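Local structure of alanine racemase (Actinobacillus succinogenes, 3C3K) at residues B[135-138]-B[139-142]; B[141-144]-B[145-149]; B[247-250]-B[251-254]. The protein has the two-domain fold of periplasmic binding proteins and their transcription-regulator relatives, consistent with holding a small ligand in the cleft between its domains. All blocks are in the same frame, centred on the assembly; numbering follows the deposited sequence.

Overall arrangement
Contact 1 (135-138 with 139-142) and contact 2 (141-144 with 145-149) overlap at H141 and R142 along helix 137-152, with centres about 10 Å apart. This helix lies between strands 127-131 and 159-162 in a beta-alpha-beta unit of the four-stranded parallel sheet. Contact 3 (247-250 with 251-254) comes later, at the C-terminal end of helix 239-254, which packs against the six-stranded parallel sheet. Its centre is about 26 Å from that of contact 1 and about 33 Å from that of contact 2. The contacts thus sample both lobes of a periplasmic binding protein-like fold; contact 1 spans the N-cap and first turns of its helix, while contacts 2 and 3 lie wholly inside theirs.

Contact 1 (B[135-138]-B[139-142])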
ATOM      1  N   ALA B 135      16.691  12.342   2.196  1.00 15.16           N
ATOM      2  CA  ALA B 135      17.012  12.107   3.604  1.00 14.64           C
ATOM      3  C   ALA B 135      17.384  10.609   3.779  1.00 14.21           C
ATOM      4  O   ALA B 135      18.168  10.269   4.658  1.00 14.19           O
ATOM      5  CB  ALA B 135      15.774  12.476   4.528  1.00 13.30           C
ATOM      6  N   TYR B 136      16.875   9.723   2.905  1.00 13.62           N
ATOM      7  CA  TYR B 136      17.203   8.284   3.005  1.00 14.84           C
ATOM      8  C   TYR B 136      18.515   7.924   2.340  1.00 16.55           C
ATOM      9  O   TYR B 136      18.787   8.322   1.174  1.00 16.21           O
ATOM     10  CB  TYR B 136      16.085   7.439   2.464  1.00 15.15           C
ATOM     11  CG  TYR B 136      14.800   7.586   3.260  1.00 16.16           C
ATOM     12  CD1 TYR B 136      13.921   8.654   3.038  1.00 16.62           C
ATOM     13  CD2 TYR B 136      14.458   6.640   4.248  1.00 16.92           C
ATOM     14  CE1 TYR B 136      12.746   8.789   3.819  1.00 19.53           C
ATOM     15  CE2 TYR B 136      13.284   6.750   4.985  1.00 13.94           C
ATOM     16  CZ  TYR B 136      12.431   7.800   4.776  1.00 17.65           C
ATOM     17  OH  TYR B 136      11.263   7.900   5.544  1.00 15.08           O
ATOM     18  N   GLN B 137      19.347   7.169   3.065  1.00 16.74           N
ATOM     19  CA  GLN B 137      20.675   6.871   2.523  1.00 17.63           C
ATOM     20  C   GLN B 137      20.481   6.009   1.281  1.00 16.77           C
ATOM     21  O   GLN B 137      21.220   6.122   0.298  1.00 16.32           O
ATOM     22  CB  GLN B 137      21.619   6.212   3.546  1.00 16.29           C
ATOM     23  CG  GLN B 137      23.066   6.181   3.074  1.00 19.89           C
ATOM     24  CD  GLN B 137      24.030   5.399   3.965  1.00 21.80           C
ATOM     25  OE1 GLN B 137      24.949   5.995   4.511  1.00 29.89           O
ATOM     26  NE2 GLN B 137      23.848   4.070   4.090  1.00 22.20           N
ATOM     27  N   TYR B 138      19.459   5.174   1.262  1.00 16.41           N
ATOM     28  CA  TYR B 138      19.345   4.423   0.041  1.00 16.73           C
ATOM     29  C   TYR B 138      19.069   5.361  -1.156  1.00 15.92           C
ATOM     30  O   TYR B 138      19.499   5.086  -2.250  1.00 15.76           O
ATOM     31  CB  TYR B 138      18.327   3.309   0.112  1.00 16.18           C
ATOM     32  CG  TYR B 138      16.934   3.699   0.544  1.00 17.49           C
ATOM     33  CD1 TYR B 138      16.006   4.276  -0.351  1.00 19.02           C
ATOM     34  CD2 TYR B 138      16.485   3.375   1.840  1.00 14.28           C
ATOM     35  CE1 TYR B 138      14.680   4.598   0.105  1.00 16.81           C
ATOM     36  CE2 TYR B 138      15.209   3.680   2.271  1.00 11.95           C
ATOM     37  CZ  TYR B 138      14.314   4.254   1.400  1.00 15.58           C
ATOM     38  OH  TYR B 138      13.033   4.469   1.915  1.00 18.94           O
ATOM     39  N   ALA B 139      18.351   6.459  -0.952  1.00 16.30           N
ATOM     40  CA  ALA B 139      18.095   7.317  -2.113  1.00 17.70           C
ATOM     41  C   ALA B 139      19.379   8.025  -2.528  1.00 17.23           C
ATOM     42  O   ALA B 139      19.611   8.288  -3.734  1.00 18.69           O
ATOM     43  CB  ALA B 139      16.945   8.305  -1.870  1.00 17.32           C
ATOM     44  N   GLN B 140      20.227   8.319  -1.551  1.00 17.03           N
ATOM     45  CA  GLN B 140      21.541   8.943  -1.830  1.00 16.64           C
ATOM     46  C   GLN B 140      22.457   7.959  -2.612  1.00 15.99           C
ATOM     47  O   GLN B 140      23.112   8.331  -3.591  1.00 16.08           O
ATOM     48  CB  GLN B 140      22.189   9.320  -0.519  1.00 17.27           C
ATOM     49  CG  GLN B 140      21.473  10.514   0.268  1.00 18.49           C
ATOM     50  CD  GLN B 140      22.053  10.627   1.654  1.00 17.82           C
ATOM     51  OE1 GLN B 140      23.226  10.469   1.808  1.00 19.11           O
ATOM     52  NE2 GLN B 140      21.228  10.822   2.655  1.00 20.50           N
ATOM     53  N   HIS B 141      22.463   6.704  -2.193  1.00 15.40           N
ATOM     54  CA  HIS B 141      23.329   5.688  -2.784  1.00 15.58           C
ATOM     55  C   HIS B 141      22.887   5.387  -4.212  1.00 15.21           C
ATOM     56  O   HIS B 141      23.727   5.100  -5.100  1.00 16.92           O
ATOM     57  CB  HIS B 141      23.196   4.370  -2.006  1.00 15.96           C
ATOM     58  CG  HIS B 141      24.006   4.326  -0.752  1.00 16.65           C
ATOM     59  ND1 HIS B 141      24.968   5.269  -0.449  1.00 22.86           N
ATOM     60  CD2 HIS B 141      23.993   3.460   0.279  1.00 17.02           C
ATOM     61  CE1 HIS B 141      25.527   4.972   0.707  1.00 17.62           C
ATOM     62  NE2 HIS B 141      24.971   3.862   1.158  1.00 21.39           N
ATOM     63  N   ARG B 142      21.570   5.376  -4.441  1.00 14.28           N
ATOM     64  CA  ARG B 142      21.082   5.080  -5.794  1.00 13.54           C
ATOM     65  C   ARG B 142      21.464   6.235  -6.681  1.00 13.86           C
ATOM     66  O   ARG B 142      21.874   6.026  -7.789  1.00 15.17           O
ATOM     67  CB  ARG B 142      19.560   4.789  -5.840  1.00 13.28           C
ATOM     68  CG  ARG B 142      19.144   3.362  -5.202  1.00 12.33           C
ATOM     69  CD  ARG B 142      17.588   3.256  -4.963  1.00 14.18           C
ATOM     70  NE  ARG B 142      17.366   2.221  -3.958  1.00 18.20           N
ATOM     71  CZ  ARG B 142      16.234   1.957  -3.341  1.00 13.40           C
ATOM     72  NH1 ARG B 142      15.104   2.578  -3.697  1.00 13.56           N
ATOM     73  NH2 ARG B 142      16.232   1.002  -2.410  1.00 17.23           N
TER
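Q137 turns CG away from its own backbone N (chi1 -168°) and keeps its chain straight, which lays it across the imidazole of H141, while Y138 has CG between its backbone N and carbonyl carbon (chi1 54°), which sets the ring beside the R142 side chain. Both pairs belong to the start of helix 137-152, part of a beta-alpha-beta unit in a periplasmic binding protein-like fold. Y136 is the N-cap residue: its O accepts a bond from Q140 N at 3.1 Å and a weak one from A139 N at 2.9 Å. H141 N bonds to Q137 O (2.8 Å), and R142 N to Y138 O (3.0 Å). Q137 CG sits over one face of the H141 ring, 3.8 Å from its centroid, a CH-pi contact. Q137 NE2, 3.1 Å from H141 NE2 at a poor angle, instead makes a weak hydrogen bond to Y95 O. The R142 guanidinium has a salt bridge to D108, a cation-pi contact with F219 and a hydrogen bond from NH2 to a glycerol, probably from the crystallisation liquor. Its plane is 26° from that of the Y138 ring, whose CD1 stands over one guanidinium face, 3.8 Å from R142 CZ.

Contact 2 (B[141-144]-B[145-149]); sequences HRES and GYLNR
Four consecutive backbone hydrogen bonds tie H141-S144 to G145-N148, each spanning four residues as in a regular alpha-helix. G145 N meets H141 O at 2.9 Å, Y146 N meets R142 O at 3.0 Å, and L147 N meets E143 O at 3.0 Å. The bond from N148 N to S144 O is 2.8 Å long and the straightest of the four, at 169°.

Side-chain polar groups mostly look beyond the contact. S144 keeps OG beside its backbone N (chi1 -53°), and from there it bonds to Q140 O, one turn back. E143 OE1 is bonded to Y162 OH and N131 ND2, and Y146 OH to I127 O and R159 N. The amide of N148 folds back against the backbone, its ND2 3.2 Å from S144 O, yet the angle is too poor for a bond.

The remaining touches are van der Waals. Y146 CB rests 3.4 Å from R142 O, and E143 O lies at the edge of the Y146 ring, in its plane, 3.9 Å from CD1. The aliphatic part of E143 runs past L147, with E143 CG 4.2 Å from L147 CD1.

E143, Y146 and L147 all press on I160 of strand 159-162, and E143 and Y146 also on L129 of strand 127-131, so this face packs the helix on the four-stranded sheet, while H141 leans on D108 and V109 of helix 108-121.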
ATOM      1  N   HIS B 141      22.463   6.704  -2.193  1.00 15.40           N
ATOM      2  CA  HIS B 141      23.329   5.688  -2.784  1.00 15.58           C
ATOM      3  C   HIS B 141      22.887   5.387  -4.212  1.00 15.21           C
ATOM      4  O   HIS B 141      23.727   5.100  -5.100  1.00 16.92           O
ATOM      5  CB  HIS B 141      23.196   4.370  -2.006  1.00 15.96           C
ATOM      6  CG  HIS B 141      24.006   4.326  -0.752  1.00 16.65           C
ATOM      7  ND1 HIS B 141      24.968   5.269  -0.449  1.00 22.86           N
ATOM      8  CD2 HIS B 141      23.993   3.460   0.279  1.00 17.02           C
ATOM      9  CE1 HIS B 141      25.527   4.972   0.707  1.00 17.62           C
ATOM     10  NE2 HIS B 141      24.971   3.862   1.158  1.00 21.39           N
ATOM     11  N   ARG B 142      21.570   5.376  -4.441  1.00 14.28           N
ATOM     12  CA  ARG B 142      21.082   5.080  -5.794  1.00 13.54           C
ATOM     13  C   ARG B 142      21.464   6.235  -6.681  1.00 13.86           C
ATOM     14  O   ARG B 142      21.874   6.026  -7.789  1.00 15.17           O
ATOM     15  CB  ARG B 142      19.560   4.789  -5.840  1.00 13.28           C
ATOM     16  CG  ARG B 142      19.144   3.362  -5.202  1.00 12.33           C
ATOM     17  CD  ARG B 142      17.588   3.256  -4.963  1.00 14.18           C
ATOM     18  NE  ARG B 142      17.366   2.221  -3.958  1.00 18.20           N
ATOM     19  CZ  ARG B 142      16.234   1.957  -3.341  1.00 13.40           C
ATOM     20  NH1 ARG B 142      15.104   2.578  -3.697  1.00 13.56           N
ATOM     21  NH2 ARG B 142      16.232   1.002  -2.410  1.00 17.23           N
ATOM     22  N   GLU B 143      21.360   7.464  -6.181  1.00 13.26           N
ATOM     23  CA  GLU B 143      21.791   8.635  -6.956  1.00 13.26           C
ATOM     24  C   GLU B 143      23.302   8.640  -7.271  1.00 14.29           C
ATOM     25  O   GLU B 143      23.651   8.946  -8.387  1.00 13.69           O
ATOM     26  CB  GLU B 143      21.323   9.943  -6.280  1.00 12.01           C
ATOM     27  CG  GLU B 143      21.678  11.209  -7.038  1.00 15.12           C
ATOM     28  CD  GLU B 143      21.029  12.498  -6.517  1.00 16.84           C
ATOM     29  OE1 GLU B 143      19.802  12.576  -6.343  1.00 18.67           O
ATOM     30  OE2 GLU B 143      21.752  13.500  -6.334  1.00 22.41           O
ATOM     31  N   SER B 144      24.178   8.257  -6.308  1.00 15.43           N
ATOM     32  CA  SER B 144      25.643   8.302  -6.500  1.00 16.99           C
ATOM     33  C   SER B 144      25.973   7.233  -7.462  1.00 15.87           C
ATOM     34  O   SER B 144      26.755   7.445  -8.343  1.00 17.73           O
ATOM     35  CB  SER B 144      26.468   7.845  -5.257  1.00 17.19           C
ATOM     36  OG  SER B 144      26.156   8.499  -4.094  1.00 22.70           O
ATOM     37  N   GLY B 145      25.452   6.035  -7.194  1.00 17.15           N
ATOM     38  CA  GLY B 145      25.675   4.873  -8.024  1.00 16.78           C
ATOM     39  C   GLY B 145      25.353   5.259  -9.475  1.00 18.26           C
ATOM     40  O   GLY B 145      26.174   5.023 -10.353  1.00 19.92           O
ATOM     41  N   TYR B 146      24.186   5.887  -9.719  1.00 16.62           N
ATOM     42  CA  TYR B 146      23.772   6.339 -11.066  1.00 14.43           C
ATOM     43  C   TYR B 146      24.798   7.356 -11.642  1.00 15.32           C
ATOM     44  O   TYR B 146      25.255   7.210 -12.743  1.00 14.53           O
ATOM     45  CB  TYR B 146      22.383   7.019 -10.990  1.00 12.72           C
ATOM     46  CG  TYR B 146      22.005   7.992 -12.092  1.00 12.91           C
ATOM     47  CD1 TYR B 146      22.066   9.388 -11.874  1.00 10.13           C
ATOM     48  CD2 TYR B 146      21.492   7.543 -13.314  1.00 14.74           C
ATOM     49  CE1 TYR B 146      21.723  10.303 -12.857  1.00  9.03           C
ATOM     50  CE2 TYR B 146      21.096   8.467 -14.305  1.00 10.94           C
ATOM     51  CZ  TYR B 146      21.263   9.858 -14.065  1.00 11.91           C
ATOM     52  OH  TYR B 146      20.908  10.790 -15.022  1.00 15.00           O
ATOM     53  N   LEU B 147      25.139   8.397 -10.895  1.00 18.01           N
ATOM     54  CA  LEU B 147      25.981   9.484 -11.446  1.00 18.36           C
ATOM     55  C   LEU B 147      27.413   8.990 -11.726  1.00 19.69           C
ATOM     56  O   LEU B 147      27.991   9.257 -12.788  1.00 19.73           O
ATOM     57  CB  LEU B 147      26.087  10.571 -10.421  1.00 18.70           C
ATOM     58  CG  LEU B 147      24.886  11.493 -10.296  1.00 18.85           C
ATOM     59  CD1 LEU B 147      25.156  12.451  -9.120  1.00 20.43           C
ATOM     60  CD2 LEU B 147      24.778  12.206 -11.588  1.00 14.64           C
ATOM     61  N   ASN B 148      27.963   8.229 -10.784  1.00 19.93           N
ATOM     62  CA  ASN B 148      29.304   7.650 -10.952  1.00 20.42           C
ATOM     63  C   ASN B 148      29.390   6.676 -12.095  1.00 20.41           C
ATOM     64  O   ASN B 148      30.430   6.599 -12.780  1.00 20.86           O
ATOM     65  CB  ASN B 148      29.813   6.954  -9.677  1.00 20.77           C
ATOM     66  CG  ASN B 148      29.906   7.896  -8.505  1.00 24.54           C
ATOM     67  OD1 ASN B 148      30.027   9.106  -8.678  1.00 26.26           O
ATOM     68  ND2 ASN B 148      29.828   7.346  -7.296  1.00 26.61           N
ATOM     69  N   ARG B 149      28.347   5.896 -12.312  1.00 18.19           N
ATOM     70  CA  ARG B 149      28.433   4.877 -13.362  1.00 17.03           C
ATOM     71  C   ARG B 149      28.272   5.494 -14.736  1.00 16.93           C
ATOM     72  O   ARG B 149      28.845   5.045 -15.724  1.00 17.15           O
ATOM     73  CB  ARG B 149      27.396   3.789 -13.079  1.00 17.86           C
ATOM     74  CG  ARG B 149      27.756   2.450 -13.598  1.00 17.74           C
ATOM     75  CD  ARG B 149      28.972   1.884 -12.863  1.00 19.52           C
ATOM     76  NE  ARG B 149      29.390   0.633 -13.468  1.00 19.35           N
ATOM     77  CZ  ARG B 149      30.569   0.091 -13.241  1.00 22.67           C
ATOM     78  NH1 ARG B 149      31.392   0.701 -12.414  1.00 22.15           N
ATOM     79  NH2 ARG B 149      30.924  -1.032 -13.847  1.00 22.61           N
TER

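Contact 3 (B[247-250]-B[251-254]); sequences VSLL and LEQI
L251 N donates to V247 O at 2.7 Å and 153°, the shortest of the backbone bonds that join the two halves of this two-turn stretch of helix. I254 N to L250 O follows at 3.0 Å, and E252 N to S248 O at 3.2 Å. L249 O is approached by two donors of one residue: Q253 N at 3.4 Å, a weak bond, and Q253 NE2, also at 3.4 Å and also weak. To reach it, Q253 sets CG beside its own backbone N (chi1 -68°) and runs extended, so that its amide turns back over the preceding turn. The stronger partner of that amide nitrogen is W89 O, outside the helix; NE2 therefore links the backbone of the helix to that of strand 89-92.

E252 CG lies beside its own backbone N (chi1 -36°), which brings it to 3.1 Å from S248 O; the chain then bends at the second torsion. That contact involves an aliphatic carbon and is one of proximity rather than polar bonding.

Outward from the backbone bonds, packing along the helix is carried by branched side chains four residues apart. V247 and L251 lie side by side, pointing the same way, with V247 CG1 3.8 Å from L251 CD1. L250 and I254 form a looser pair, L250 CG being 4.2 Å from I254 CD1; the same terminal methyl of I254 also lies near L250 O.

These pairs belong to the last turns of helix 239-254, which packs on the six-stranded parallel sheet. V247 meets I30 and T33 of helix 21-35, L251 and I254 rest on Y39 of strand 39-45, and L249, L250 and Q253 touch V90 of strand 89-92, so these last two turns pack against helix 21-35 and against residues at or near the starts of strands 39-45 and 89-92.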
ATOM      1  N   VAL B 247      13.173  -9.240  12.257  1.00 16.33           N
ATOM      2  CA  VAL B 247      12.662  -9.868  13.483  1.00 15.30           C
ATOM      3  C   VAL B 247      13.600 -10.842  14.111  1.00 16.94           C
ATOM      4  O   VAL B 247      13.775 -10.799  15.354  1.00 15.41           O
ATOM      5  CB  VAL B 247      11.274 -10.516  13.269  1.00 16.30           C
ATOM      6  CG1 VAL B 247      10.808 -11.274  14.544  1.00 16.76           C
ATOM      7  CG2 VAL B 247      10.314  -9.438  12.872  1.00 13.75           C
ATOM      8  N   SER B 248      14.190 -11.712  13.286  1.00 16.81           N
ATOM      9  CA  SER B 248      15.212 -12.628  13.733  1.00 19.20           C
ATOM     10  C   SER B 248      16.367 -11.972  14.464  1.00 18.56           C
ATOM     11  O   SER B 248      16.835 -12.518  15.478  1.00 16.44           O
ATOM     12  CB  SER B 248      15.768 -13.460  12.584  1.00 20.36           C
ATOM     13  OG  SER B 248      14.867 -14.543  12.434  1.00 25.29           O
ATOM     14  N   LEU B 249      16.794 -10.818  13.948  1.00 16.63           N
ATOM     15  CA  LEU B 249      17.854 -10.054  14.583  1.00 17.53           C
ATOM     16  C   LEU B 249      17.370  -9.423  15.883  1.00 17.46           C
ATOM     17  O   LEU B 249      18.163  -9.308  16.884  1.00 17.45           O
ATOM     18  CB  LEU B 249      18.442  -9.010  13.614  1.00 16.63           C
ATOM     19  CG  LEU B 249      19.120  -9.473  12.305  1.00 17.20           C
ATOM     20  CD1 LEU B 249      19.622  -8.255  11.452  1.00 16.94           C
ATOM     21  CD2 LEU B 249      20.261 -10.369  12.656  1.00 19.72           C
ATOM     22  N   LEU B 250      16.110  -9.004  15.897  1.00 16.66           N
ATOM     23  CA  LEU B 250      15.518  -8.397  17.086  1.00 17.46           C
ATOM     24  C   LEU B 250      15.384  -9.448  18.166  1.00 17.93           C
ATOM     25  O   LEU B 250      15.538  -9.155  19.338  1.00 18.89           O
ATOM     26  CB  LEU B 250      14.117  -7.794  16.813  1.00 16.85           C
ATOM     27  CG  LEU B 250      13.676  -6.757  17.846  1.00 17.16           C
ATOM     28  CD1 LEU B 250      14.442  -5.480  17.572  1.00 16.49           C
ATOM     29  CD2 LEU B 250      12.171  -6.477  17.736  1.00 19.06           C
ATOM     30  N   LEU B 251      15.042 -10.668  17.774  1.00 18.73           N
ATOM     31  CA  LEU B 251      14.953 -11.778  18.742  1.00 20.84           C
ATOM     32  C   LEU B 251      16.299 -12.202  19.353  1.00 22.07           C
ATOM     33  O   LEU B 251      16.360 -12.594  20.519  1.00 23.92           O
ATOM     34  CB  LEU B 251      14.188 -12.982  18.147  1.00 21.28           C
ATOM     35  CG  LEU B 251      12.698 -12.805  17.795  1.00 20.22           C
ATOM     36  CD1 LEU B 251      12.188 -13.990  16.896  1.00 22.40           C
ATOM     37  CD2 LEU B 251      11.757 -12.542  19.015  1.00 14.46           C
ATOM     38  N   GLU B 252      17.393 -12.134  18.617  1.00 22.92           N
ATOM     39  CA  GLU B 252      18.671 -12.415  19.248  1.00 24.25           C
ATOM     40  C   GLU B 252      18.955 -11.434  20.362  1.00 24.21           C
ATOM     41  O   GLU B 252      19.540 -11.832  21.384  1.00 25.32           O
ATOM     42  CB  GLU B 252      19.824 -12.242  18.291  1.00 24.60           C
ATOM     43  CG  GLU B 252      19.512 -12.653  16.949  1.00 31.68           C
ATOM     44  CD  GLU B 252      20.333 -13.802  16.520  1.00 38.37           C
ATOM     45  OE1 GLU B 252      20.924 -13.645  15.423  1.00 41.81           O
ATOM     46  OE2 GLU B 252      20.386 -14.814  17.280  1.00 40.81           O
ATOM     47  N   GLN B 253      18.616 -10.158  20.144  1.00 22.53           N
ATOM     48  CA  GLN B 253      18.761  -9.164  21.154  1.00 20.62           C
ATOM     49  C   GLN B 253      17.869  -9.483  22.334  1.00 21.95           C
ATOM     50  O   GLN B 253      18.333  -9.440  23.472  1.00 22.22           O
ATOM     51  CB  GLN B 253      18.512  -7.761  20.608  1.00 18.75           C
ATOM     52  CG  GLN B 253      19.586  -7.350  19.662  1.00 16.08           C
ATOM     53  CD  GLN B 253      19.313  -6.043  18.945  1.00 18.15           C
ATOM     54  OE1 GLN B 253      19.339  -4.979  19.539  1.00 16.11           O
ATOM     55  NE2 GLN B 253      19.075  -6.125  17.638  1.00 16.17           N
ATOM     56  N   ILE B 254      16.600  -9.773  22.092  1.00 21.44           N
ATOM     57  CA  ILE B 254      15.657 -10.024  23.197  1.00 22.96           C
ATOM     58  C   ILE B 254      16.081 -11.278  23.975  1.00 24.09           C
ATOM     59  O   ILE B 254      16.046 -11.296  25.214  1.00 24.61           O
ATOM     60  CB  ILE B 254      14.202 -10.207  22.691  1.00 22.26           C
ATOM     61  CG1 ILE B 254      13.555  -8.872  22.331  1.00 18.67           C
ATOM     62  CG2 ILE B 254      13.315 -11.000  23.719  1.00 23.64           C
ATOM     63  CD1 ILE B 254      12.499  -8.979  21.249  1.00 14.07           C
TER